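Glutaredoxin 2 (PDB 3IR4) probably catalyses glutathione-dependent thiol-disulfide exchange, binding glutathione on a thioredoxin-like domain that is joined to an all-helical domain of glutathione S-transferase type. Local coordinates at residues 37-42 with 47-52; 180-185 with 191-196; 199-204 with 210-215. All coordinates share one frame; numbering follows the deposited sequence. Where two conformers were deposited one is given.

Interaction 1: residues 37-42 with 47-52; sequences DDEATP and GQKMVP. With GSH (glutathione), chain B.
Lys49 runs out along residues 37-42 and ends at the glycyl carboxylate of the bound glutathione. At its root the Pro42 ring lies alongside, pointing the same way, with Pro42 CG 3.9 Å from Lys49 CA; CB leaves past this ring, and CG also rests against it. CD then passes the backbone of Glu39, Lys49 CD standing 3.9 Å from Glu39 CA, and CE reaches Asp38, with Lys49 CE 3.7 Å from Asp38 O. Up to this point the chain is fully extended, which spans the distance; a single bend at its last torsion (chi4 -65°) turns the ammonium group to the ligand, where Lys49 NZ bonds to O32 of glutathione at 2.7 Å. Tyr9 OH and Asn36 O are further partners of the same nitrogen. Lysine suits the place because its methylenes can lie on a backbone and a proline while its tip meets an anion.

The surface it follows is held in shape by Asp38, whose carboxylate caps the start of helix 40-46: Thr41 N donates to Asp38 OD1 over 2.9 Å, nearly straight at 174°, and Thr41 OG1 to the syn lone pair of Asp38 OD2 at 2.6 Å. Beyond the lysine, Val51 pairs with glutathione as a neighbouring strand would, Val51 N giving to O2 and Val51 O receiving from N2, both at 2.9 Å. The cis peptide before Pro52 is the hallmark cis-proline of the thioredoxin fold, whose preceding residue presents its backbone to the substrate in this way. Recognition is therefore divided: the paired backbone bonds read the peptide of glutathione, and a probably charged lysine neutralises its glycyl end.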
loop_
_atom_site.group_PDB
_atom_site.type_symbol
_atom_site.label_atom_id
_atom_site.label_comp_id
_atom_site.label_asym_id
_atom_site.label_seq_id
_atom_site.Cartn_x
_atom_site.Cartn_y
_atom_site.Cartn_z
ATOM N N ASP A 37 17.696 0.912 -3.303
ATOM C CA ASP A 37 18.872 1.764 -3.127
ATOM C C ASP A 37 19.154 2.683 -4.317
ATOM O O ASP A 37 20.168 3.361 -4.325
ATOM C CB ASP A 37 20.117 0.911 -2.796
ATOM C CG ASP A 37 20.502 -0.087 -3.892
ATOM O OD1 ASP A 37 21.654 -0.625 -3.853
ATOM O OD2 ASP A 37 19.675 -0.363 -4.783
ATOM N N ASP A 38 18.242 2.745 -5.286
ATOM C CA ASP A 38 18.477 3.553 -6.481
ATOM C C ASP A 38 18.055 4.992 -6.261
ATOM O O ASP A 38 16.888 5.326 -6.312
ATOM C CB ASP A 38 17.739 2.941 -7.673
ATOM C CG ASP A 38 17.891 3.734 -8.960
ATOM O OD1 ASP A 38 18.581 4.768 -8.971
ATOM O OD2 ASP A 38 17.296 3.272 -9.950
ATOM N N GLU A 39 19.028 5.845 -5.970
ATOM C CA GLU A 39 18.788 7.268 -5.805
ATOM C C GLU A 39 18.715 7.989 -7.152
ATOM O O GLU A 39 17.879 8.877 -7.349
ATOM C CB GLU A 39 19.908 7.876 -4.954
ATOM C CG GLU A 39 19.730 9.366 -4.694
ATOM C CD GLU A 39 20.812 9.987 -3.822
ATOM O OE1 GLU A 39 20.704 11.190 -3.533
ATOM O OE2 GLU A 39 21.756 9.283 -3.413
ATOM N N ALA A 40 19.563 7.586 -8.094
ATOM C CA ALA A 40 19.706 8.290 -9.366
ATOM C C ALA A 40 18.459 8.313 -10.233
ATOM O O ALA A 40 18.107 9.353 -10.764
ATOM C CB ALA A 40 20.920 7.741 -10.159
ATOM N N THR A 41 17.744 7.196 -10.357
ATOM C CA THR A 41 16.595 7.175 -11.266
ATOM C C THR A 41 15.491 8.128 -10.846
ATOM O O THR A 41 15.070 8.972 -11.615
ATOM C CB THR A 41 16.076 5.764 -11.468
ATOM O OG1 THR A 41 17.158 4.972 -11.951
ATOM C CG2 THR A 41 14.937 5.761 -12.485
ATOM N N PRO A 42 14.980 7.990 -9.625
ATOM C CA PRO A 42 13.933 8.948 -9.253
ATOM C C PRO A 42 14.431 10.401 -9.187
ATOM O O PRO A 42 13.683 11.336 -9.479
ATOM C CB PRO A 42 13.486 8.453 -7.865
ATOM C CG PRO A 42 14.633 7.656 -7.357
ATOM C CD PRO A 42 15.250 7.025 -8.550
ATOM N N GLY A 47 13.867 15.036 -8.921
ATOM C CA GLY A 47 14.818 15.768 -8.101
ATOM C C GLY A 47 15.020 15.249 -6.704
ATOM O O GLY A 47 15.751 15.866 -5.938
ATOM N N GLN A 48 14.382 14.139 -6.363
ATOM C CA GLN A 48 14.539 13.496 -5.074
ATOM C C GLN A 48 14.237 12.004 -5.197
ATOM O O GLN A 48 13.601 11.572 -6.166
ATOM C CB GLN A 48 13.631 14.093 -3.998
ATOM C CG GLN A 48 12.127 13.924 -4.245
ATOM C CD GLN A 48 11.307 14.308 -3.026
ATOM O OE1 GLN A 48 11.625 13.917 -1.898
ATOM N NE2 GLN A 48 10.269 15.081 -3.241
ATOM N N LYS A 49 14.672 11.223 -4.202
ATOM C CA LYS A 49 14.408 9.798 -4.165
ATOM C C LYS A 49 13.110 9.569 -3.418
ATOM O O LYS A 49 13.082 9.551 -2.190
ATOM C CB LYS A 49 15.570 9.085 -3.470
ATOM C CG LYS A 49 15.408 7.577 -3.403
ATOM C CD LYS A 49 16.567 6.919 -2.674
ATOM C CE LYS A 49 16.497 5.386 -2.631
ATOM N NZ LYS A 49 15.334 4.881 -1.856
HETATM N N MSE A 50 12.028 9.442 -4.175
HETATM C CA MSE A 50 10.701 9.190 -3.610
HETATM C C MSE A 50 9.861 8.518 -4.658
HETATM O O MSE A 50 9.983 8.840 -5.840
HETATM C CB MSE A 50 10.039 10.499 -3.143
HETATM C CG MSE A 50 8.735 10.298 -2.381
HETATM SE SE MSE A 50 7.974 11.916 -1.652
HETATM C CE MSE A 50 7.452 12.751 -3.305
ATOM N N VAL A 51 9.035 7.568 -4.204
ATOM C CA VAL A 51 8.064 6.883 -5.055
ATOM C C VAL A 51 6.733 6.919 -4.285
ATOM O O VAL A 51 6.728 7.003 -3.060
ATOM C CB VAL A 51 8.492 5.464 -5.414
ATOM C CG1 VAL A 51 9.682 5.492 -6.363
ATOM C CG2 VAL A 51 8.740 4.621 -4.152
ATOM N N PRO A 52 5.590 6.846 -4.982
ATOM C CA PRO A 52 5.425 6.627 -6.422
ATOM C C PRO A 52 5.670 7.868 -7.278
ATOM O O PRO A 52 5.504 8.999 -6.812
ATOM C CB PRO A 52 3.938 6.271 -6.547
ATOM C CG PRO A 52 3.289 6.952 -5.374
ATOM C CD PRO A 52 4.302 6.813 -4.257
HETATM N N1 GSH B . 3.908 11.769 0.409
HETATM C CA1 GSH B . 4.384 10.683 -0.458
HETATM C C1 GSH B . 3.234 10.136 -1.261
HETATM O O11 GSH B . 2.079 10.259 -0.769
HETATM O O12 GSH B . 3.475 9.578 -2.348
HETATM C CB1 GSH B . 5.012 9.609 0.417
HETATM C CG1 GSH B . 5.770 8.583 -0.426
HETATM C CD1 GSH B . 6.732 7.719 0.360
HETATM O OE1 GSH B . 6.797 7.831 1.700
HETATM N N2 GSH B . 7.444 6.823 -0.276
HETATM C CA2 GSH B . 8.538 6.057 0.313
HETATM C C2 GSH B . 9.845 6.518 -0.241
HETATM O O2 GSH B . 9.917 6.878 -1.519
HETATM C CB2 GSH B . 8.353 4.541 0.068
HETATM S SG2 GSH B . 6.901 3.775 0.862
HETATM N N3 GSH B . 10.902 6.508 0.533
HETATM C CA3 GSH B . 12.120 7.188 0.171
HETATM C C3 GSH B . 13.207 6.189 0.042
HETATM O O31 GSH B . 12.899 4.958 -0.023
HETATM O O32 GSH B . 14.391 6.608 -0.005
#

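Interaction 2: residues 180-185 with 191-196; sequences PLLRNL and IHWPTK. With SO4 (sulfate ion), chain E.
Apolar packing joins Leu182 and Leu185, one turn apart on the last part of helix 173-185, to Ile191 and Trp193 of the following segment. Leu185 sends its two ends to different partners. Its CB approaches the six-membered ring of the indole obliquely, Leu185 CB lying 3.9 Å from Trp193 CH2, while its branch goes to the isoleucine: Leu185 CD2 is 3.9 Å from Ile191 CD1, and the two side chains cross at about a right angle. Leu182 makes a slighter contact, with CD2 at 4.1 Å from Trp193 CZ3. Tryptophan suits this position because its long side chain carries the ring across a gap of 10.0 Å between Leu182 CA and Trp193 CA to the helix backbone. Ile191 also braces the indole from its own segment, since CG2, anti to its backbone N, lies 3.5 Å above one face of the ring, offset toward the rim.

The pairing closes the connection between two consecutive helices of the glutathione S-transferase-type C-terminal domain. From helix 173-185 the chain passes through residues 191-194 to helix 195-208, with Pro194 at the N-cap; Ile191 and Pro194 meanwhile lean on helix 143-160, so the connecting chain is pinned on a third helix as well.

Contacts between unlike groups add to the apolar ones. The indole enters rim first: Leu182 O lies near the ring plane, 3.5 Å from Trp193 CH2, so a partly negative oxygen faces the slightly positive C-H edge. Ile191 CD1 lies 3.7 Å from Leu185 O, a plain van der Waals contact.

A separate hydrogen bond belongs to His192, which takes no part in this packing and donates from ND1 to O4 of a sulfate ion at 2.7 Å (165°), the anion probably having come from the crystallisation liquor.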
loop_
_atom_site.group_PDB
_atom_site.type_symbol
_atom_site.label_atom_id
_atom_site.label_comp_id
_atom_site.label_asym_id
_atom_site.label_seq_id
_atom_site.Cartn_x
_atom_site.Cartn_y
_atom_site.Cartn_z
ATOM N N PRO A 180 -4.319 -0.467 1.079
ATOM C CA PRO A 180 -2.882 -0.782 1.117
ATOM C C PRO A 180 -2.443 -1.392 2.443
ATOM O O PRO A 180 -1.565 -2.276 2.461
ATOM C CB PRO A 180 -2.223 0.561 0.856
ATOM C CG PRO A 180 -3.252 1.345 0.068
ATOM C CD PRO A 180 -4.560 0.929 0.664
ATOM N N LEU A 181 -2.987 -0.889 3.546
ATOM C CA LEU A 181 -2.670 -1.439 4.853
ATOM C C LEU A 181 -3.100 -2.909 4.948
ATOM O O LEU A 181 -2.337 -3.777 5.369
ATOM C CB LEU A 181 -3.342 -0.585 5.934
ATOM C CG LEU A 181 -3.238 -1.123 7.347
ATOM C CD1 LEU A 181 -1.784 -1.276 7.789
ATOM C CD2 LEU A 181 -4.016 -0.210 8.286
ATOM N N LEU A 182 -4.331 -3.193 4.533
ATOM C CA LEU A 182 -4.825 -4.557 4.582
ATOM C C LEU A 182 -4.022 -5.464 3.652
ATOM O O LEU A 182 -3.712 -6.600 4.005
ATOM C CB LEU A 182 -6.321 -4.634 4.277
ATOM C CG LEU A 182 -7.244 -3.794 5.159
ATOM C CD1 LEU A 182 -8.684 -3.981 4.724
ATOM C CD2 LEU A 182 -7.071 -4.141 6.640
ATOM N N ARG A 183 -3.752 -4.988 2.440
ATOM C CA ARG A 183 -2.976 -5.756 1.471
ATOM C C ARG A 183 -1.632 -6.165 2.068
ATOM O O ARG A 183 -1.224 -7.324 2.027
ATOM C CB ARG A 183 -2.811 -4.910 0.204
ATOM C CG ARG A 183 -2.123 -5.571 -0.985
ATOM C CD ARG A 183 -0.653 -5.301 -1.092
ATOM N NE ARG A 183 -0.138 -5.908 -2.324
ATOM C CZ ARG A 183 1.042 -5.634 -2.869
ATOM N NH1 ARG A 183 1.889 -4.794 -2.286
ATOM N NH2 ARG A 183 1.375 -6.214 -4.003
ATOM N N ASN A 184 -0.790 -5.059 2.826
ATOM C CA ASN A 184 0.492 -5.383 3.395
ATOM C C ASN A 184 0.362 -6.307 4.615
ATOM O O ASN A 184 1.252 -7.108 4.887
ATOM C CB ASN A 184 1.282 -4.107 3.607
ATOM C CG ASN A 184 1.757 -3.493 2.270
ATOM O OD1 ASN A 184 1.780 -4.168 1.226
ATOM N ND2 ASN A 184 2.138 -2.226 2.306
ATOM N N LEU A 185 -0.771 -6.238 5.322
ATOM C CA LEU A 185 -1.009 -7.132 6.448
ATOM C C LEU A 185 -1.124 -8.593 6.038
ATOM O O LEU A 185 -0.894 -9.480 6.857
ATOM C CB LEU A 185 -2.199 -6.696 7.280
ATOM C CG LEU A 185 -1.961 -5.532 8.223
ATOM C CD1 LEU A 185 -3.287 -5.027 8.803
ATOM C CD2 LEU A 185 -1.001 -5.907 9.345
ATOM N N ILE A 191 -2.515 -13.690 11.582
ATOM C CA ILE A 191 -3.602 -12.756 11.851
ATOM C C ILE A 191 -4.971 -13.427 11.709
ATOM O O ILE A 191 -5.209 -14.218 10.784
ATOM C CB ILE A 191 -3.527 -11.535 10.910
ATOM C CG1 ILE A 191 -2.309 -10.679 11.272
ATOM C CG2 ILE A 191 -4.795 -10.686 11.028
ATOM C CD1 ILE A 191 -2.073 -9.490 10.361
ATOM N N HIS A 192 -5.864 -13.107 12.635
ATOM C CA HIS A 192 -7.267 -13.490 12.597
ATOM C C HIS A 192 -8.058 -12.384 11.859
ATOM O O HIS A 192 -8.153 -11.267 12.350
ATOM C CB HIS A 192 -7.817 -13.651 14.014
ATOM C CG HIS A 192 -7.164 -14.739 14.812
ATOM N ND1 HIS A 192 -7.751 -15.289 15.922
ATOM C CD2 HIS A 192 -5.981 -15.382 14.664
ATOM C CE1 HIS A 192 -6.958 -16.212 16.436
ATOM N NE2 HIS A 192 -5.878 -16.294 15.685
ATOM N N TRP A 193 -8.565 -12.729 10.693
ATOM C CA TRP A 193 -9.283 -11.804 9.828
ATOM C C TRP A 193 -10.780 -11.947 9.970
ATOM O O TRP A 193 -11.331 -12.976 9.592
ATOM C CB TRP A 193 -8.887 -12.053 8.370
ATOM C CG TRP A 193 -7.487 -11.681 8.028
ATOM C CD1 TRP A 193 -6.378 -12.467 8.138
ATOM C CD2 TRP A 193 -7.042 -10.429 7.497
ATOM N NE1 TRP A 193 -5.298 -11.796 7.684
ATOM C CE2 TRP A 193 -5.659 -10.532 7.312
ATOM C CE3 TRP A 193 -7.689 -9.255 7.116
ATOM C CZ2 TRP A 193 -4.908 -9.515 6.749
ATOM C CZ3 TRP A 193 -6.956 -8.247 6.601
ATOM C CH2 TRP A 193 -5.579 -8.368 6.414
ATOM N N PRO A 194 -11.461 -10.902 10.448
ATOM C CA PRO A 194 -12.915 -10.975 10.511
ATOM C C PRO A 194 -13.513 -11.047 9.110
ATOM O O PRO A 194 -12.891 -10.617 8.152
ATOM C CB PRO A 194 -13.295 -9.668 11.239
ATOM C CG PRO A 194 -12.099 -9.314 12.013
ATOM C CD PRO A 194 -10.967 -9.675 11.087
ATOM N N THR A 195 -14.725 -11.570 9.020
ATOM C CA THR A 195 -15.412 -11.842 7.731
ATOM C C THR A 195 -15.489 -10.631 6.812
ATOM O O THR A 195 -15.125 -10.735 5.646
ATOM C CB THR A 195 -16.817 -12.368 7.983
ATOM O OG1 THR A 195 -16.701 -13.568 8.723
ATOM C CG2 THR A 195 -17.587 -12.601 6.655
ATOM N N LYS A 196 -15.998 -9.507 7.317
ATOM C CA LYS A 196 -16.196 -8.354 6.440
ATOM C C LYS A 196 -14.844 -7.782 6.004
ATOM O O LYS A 196 -14.707 -7.287 4.878
ATOM C CB LYS A 196 -17.032 -7.262 7.092
ATOM C CG LYS A 196 -18.453 -7.722 7.355
ATOM C CD LYS A 196 -19.296 -6.775 8.134
ATOM C CE LYS A 196 -20.600 -7.445 8.574
ATOM N NZ LYS A 196 -21.414 -6.451 9.257
HETATM S S SO4 E . -11.326 -14.807 17.272
HETATM O O1 SO4 E . -11.307 -16.135 16.636
HETATM O O2 SO4 E . -11.640 -14.974 18.702
HETATM O O3 SO4 E . -12.340 -13.967 16.605
HETATM O O4 SO4 E . -9.970 -14.241 17.125
#

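Interaction 3: residues 199-204 with 210-215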
loop_
_atom_site.group_PDB
_atom_site.type_symbol
_atom_site.label_atom_id
_atom_site.label_comp_id
_atom_site.label_asym_id
_atom_site.label_seq_id
_atom_site.Cartn_x
_atom_site.Cartn_y
_atom_site.Cartn_z
ATOM N N ASP A 199 -13.529 -10.120 3.314
ATOM C CA ASP A 199 -14.280 -9.941 2.062
ATOM C C ASP A 199 -13.902 -8.667 1.323
ATOM O O ASP A 199 -13.831 -8.640 0.110
ATOM C CB ASP A 199 -15.776 -9.918 2.332
ATOM C CG ASP A 199 -16.354 -11.247 2.700
ATOM O OD1 ASP A 199 -15.681 -12.283 2.562
ATOM O OD2 ASP A 199 -17.556 -11.258 3.063
ATOM N N TYR A 200 -13.706 -7.606 2.087
ATOM C CA TYR A 200 -13.291 -6.310 1.512
ATOM C C TYR A 200 -11.879 -6.459 0.929
ATOM O O TYR A 200 -11.611 -6.054 -0.206
ATOM C CB TYR A 200 -13.345 -5.244 2.619
ATOM C CG TYR A 200 -12.799 -3.904 2.206
ATOM C CD1 TYR A 200 -11.448 -3.592 2.355
ATOM C CD2 TYR A 200 -13.620 -2.967 1.615
ATOM C CE1 TYR A 200 -10.962 -2.377 1.980
ATOM C CE2 TYR A 200 -13.127 -1.739 1.230
ATOM C CZ TYR A 200 -11.799 -1.454 1.383
ATOM O OH TYR A 200 -11.262 -0.249 1.007
ATOM N N ARG A 201 -10.959 -7.003 1.706
ATOM C CA ARG A 201 -9.600 -7.235 1.257
ATOM C C ARG A 201 -9.581 -8.025 -0.044
ATOM O O ARG A 201 -8.912 -7.656 -1.000
ATOM C CB ARG A 201 -8.888 -8.024 2.341
ATOM C CG ARG A 201 -7.488 -8.549 2.031
ATOM C CD ARG A 201 -7.120 -9.683 2.959
ATOM N NE ARG A 201 -7.897 -10.872 2.661
ATOM C CZ ARG A 201 -8.141 -11.847 3.531
ATOM N NH1 ARG A 201 -7.654 -11.794 4.757
ATOM N NH2 ARG A 201 -8.866 -12.887 3.169
ATOM N N ASP A 202 -10.324 -9.121 -0.083
ATOM C CA ASP A 202 -10.320 -9.993 -1.242
ATOM C C ASP A 202 -10.930 -9.338 -2.449
ATOM O O ASP A 202 -10.394 -9.415 -3.563
ATOM C CB ASP A 202 -11.052 -11.297 -0.923
ATOM C CG ASP A 202 -10.305 -12.196 0.042
ATOM O OD1 ASP A 202 -9.110 -11.976 0.301
ATOM O OD2 ASP A 202 -10.954 -13.122 0.572
ATOM N N ASN A 203 -12.057 -8.674 -2.263
ATOM C CA ASN A 203 -12.707 -8.029 -3.380
ATOM C C ASN A 203 -11.889 -6.869 -3.921
ATOM O O ASN A 203 -11.726 -6.706 -5.123
ATOM C CB ASN A 203 -14.096 -7.525 -3.012
ATOM C CG ASN A 203 -14.654 -6.686 -4.125
ATOM O OD1 ASN A 203 -15.027 -7.222 -5.167
ATOM N ND2 ASN A 203 -14.588 -5.365 -3.972
HETATM N N MSE A 204 -11.365 -6.051 -3.017
HETATM C CA MSE A 204 -10.595 -4.908 -3.459
HETATM C C MSE A 204 -9.313 -5.339 -4.180
HETATM O O MSE A 204 -8.928 -4.683 -5.145
HETATM C CB MSE A 204 -10.281 -3.980 -2.302
HETATM C CG MSE A 204 -11.492 -3.287 -1.753
HETATM SE SE MSE A 204 -12.511 -2.205 -2.962
HETATM C CE MSE A 204 -11.156 -1.212 -3.588
ATOM N N ILE A 210 -4.433 -5.716 -7.864
ATOM C CA ILE A 210 -3.241 -5.687 -7.000
ATOM C C ILE A 210 -3.267 -6.944 -6.160
ATOM O O ILE A 210 -4.255 -7.247 -5.511
ATOM C CB ILE A 210 -3.212 -4.424 -6.115
ATOM C CG1 ILE A 210 -3.178 -3.156 -6.962
ATOM C CG2 ILE A 210 -2.049 -4.503 -5.126
ATOM C CD1 ILE A 210 -3.507 -1.870 -6.224
ATOM N N ASN A 211 -2.166 -7.678 -6.181
ATOM C CA ASN A 211 -2.074 -8.948 -5.478
ATOM C C ASN A 211 -2.013 -8.842 -3.990
ATOM O O ASN A 211 -1.412 -7.942 -3.442
ATOM C CB ASN A 211 -0.804 -9.689 -5.959
ATOM C CG ASN A 211 0.524 -9.017 -5.493
ATOM O OD1 ASN A 211 0.734 -7.786 -5.632
ATOM N ND2 ASN A 211 1.428 -9.818 -5.016
ATOM N N LEU A 212 -2.619 -9.817 -3.324
ATOM C CA LEU A 212 -2.392 -10.004 -1.897
ATOM C C LEU A 212 -1.081 -10.792 -1.751
ATOM O O LEU A 212 -0.574 -11.387 -2.707
ATOM C CB LEU A 212 -3.538 -10.731 -1.245
ATOM C CG LEU A 212 -4.875 -10.004 -1.350
ATOM C CD1 LEU A 212 -5.959 -10.842 -0.708
ATOM C CD2 LEU A 212 -4.828 -8.628 -0.730
ATOM N N LEU A 213 -0.555 -10.802 -0.538
ATOM C CA LEU A 213 0.787 -11.352 -0.248
ATOM C C LEU A 213 0.775 -12.628 0.567
ATOM O O LEU A 213 1.813 -13.086 1.027
ATOM C CB LEU A 213 1.586 -10.294 0.501
ATOM C CG LEU A 213 1.650 -8.901 -0.150
ATOM C CD1 LEU A 213 2.356 -7.912 0.768
ATOM C CD2 LEU A 213 2.279 -8.938 -1.540
ATOM N N SER A 214 -0.410 -13.214 0.694
ATOM C CA SER A 214 -0.655 -14.378 1.512
ATOM C C SER A 214 0.223 -15.555 1.142
ATOM O O SER A 214 0.654 -16.311 1.995
ATOM C CB SER A 214 -2.135 -14.743 1.368
ATOM O OG SER A 214 -2.964 -13.580 1.441
ATOM N N SER A 215 0.498 -15.722 -0.139
ATOM C CA SER A 215 1.312 -16.855 -0.586
ATOM C C SER A 215 2.739 -16.796 -0.040
ATOM O O SER A 215 3.425 -17.824 -0.043
ATOM C CB SER A 215 1.335 -16.998 -2.099
ATOM O OG SER A 215 2.025 -15.934 -2.710
#
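Leu212 reaches from the chain that follows helix 195-208 back onto the helix, and its two methyl groups meet Arg201 and Asp202. The leucine is the chief contributor, its first bond directed toward the helix. Its fork straddles the aliphatic part of the arginine: Arg201 CG lies 3.8 Å from Leu212 CD2 and 3.9 Å from Leu212 CD1, the side chains crossing at about a right angle. The CD1 branch goes on to touch CD and NE, coming obliquely at the guanidinium group, and also approaches the carboxylate, 3.5 Å from Asp202 OD1. A branched, apolar side chain fits here because it can press on methylenes with both arms.

Arg201 is suited to the other half of the contact by its length and its double character. Its chain leaves extended and then bends at chi3 (70°), which brings the guanidinium back beside the next residue in sequence. There it grips Asp202 side-on with two nitrogens on a single oxygen, Arg201 NE at 2.9 Å and Arg201 NH2 at 3.0 Å from Asp202 OD1; a longer, weak bond joins NH2 to OD2. The oxygen lies almost in the guanidinium plane, yet both donors come from one face of the carboxylate, NE from 47° above its plane.

Asp202 contributes less surface than the other two, but its bonds to NE and NH2 probably hold the guanidinium group in its rotation. The segment as a whole ties the C-terminal tail to the helix before it: Ile210 packs on helix 13-25 of the thioredoxin-like domain, and Leu213 N bonds to Thr186 OG1. Because Arg201 and Asp202 satisfy each other, their charges are paired where Leu212 packs against them, and its methyl groups probably shield one side of the salt bridge from water.

How the interactions relate
Interactions 2 and 3 are neighbours in the helical domain, their centres 8 Å apart, and share helix 195-208: interaction 2 takes its start, interaction 3 a later turn. Arg201 of interaction 3 makes a cation-pi contact with the Trp193 ring of interaction 2, NH1 lying 3.1 Å from CD2, while Leu182 CD1 packs 3.7 Å from Tyr200 CD1. Interaction 1, in the thioredoxin-like domain across the centre of the chain, contributes Lys49, Met50, Val51 and Pro52 to the glutathione pocket; its centre lies 30 Å and 28 Å from those of interactions 2 and 3, and it touches neither. Contacts of Pro180, Arg183 and Ile210 with helix 13-25, which also packs on Pro52, bridge the two domains.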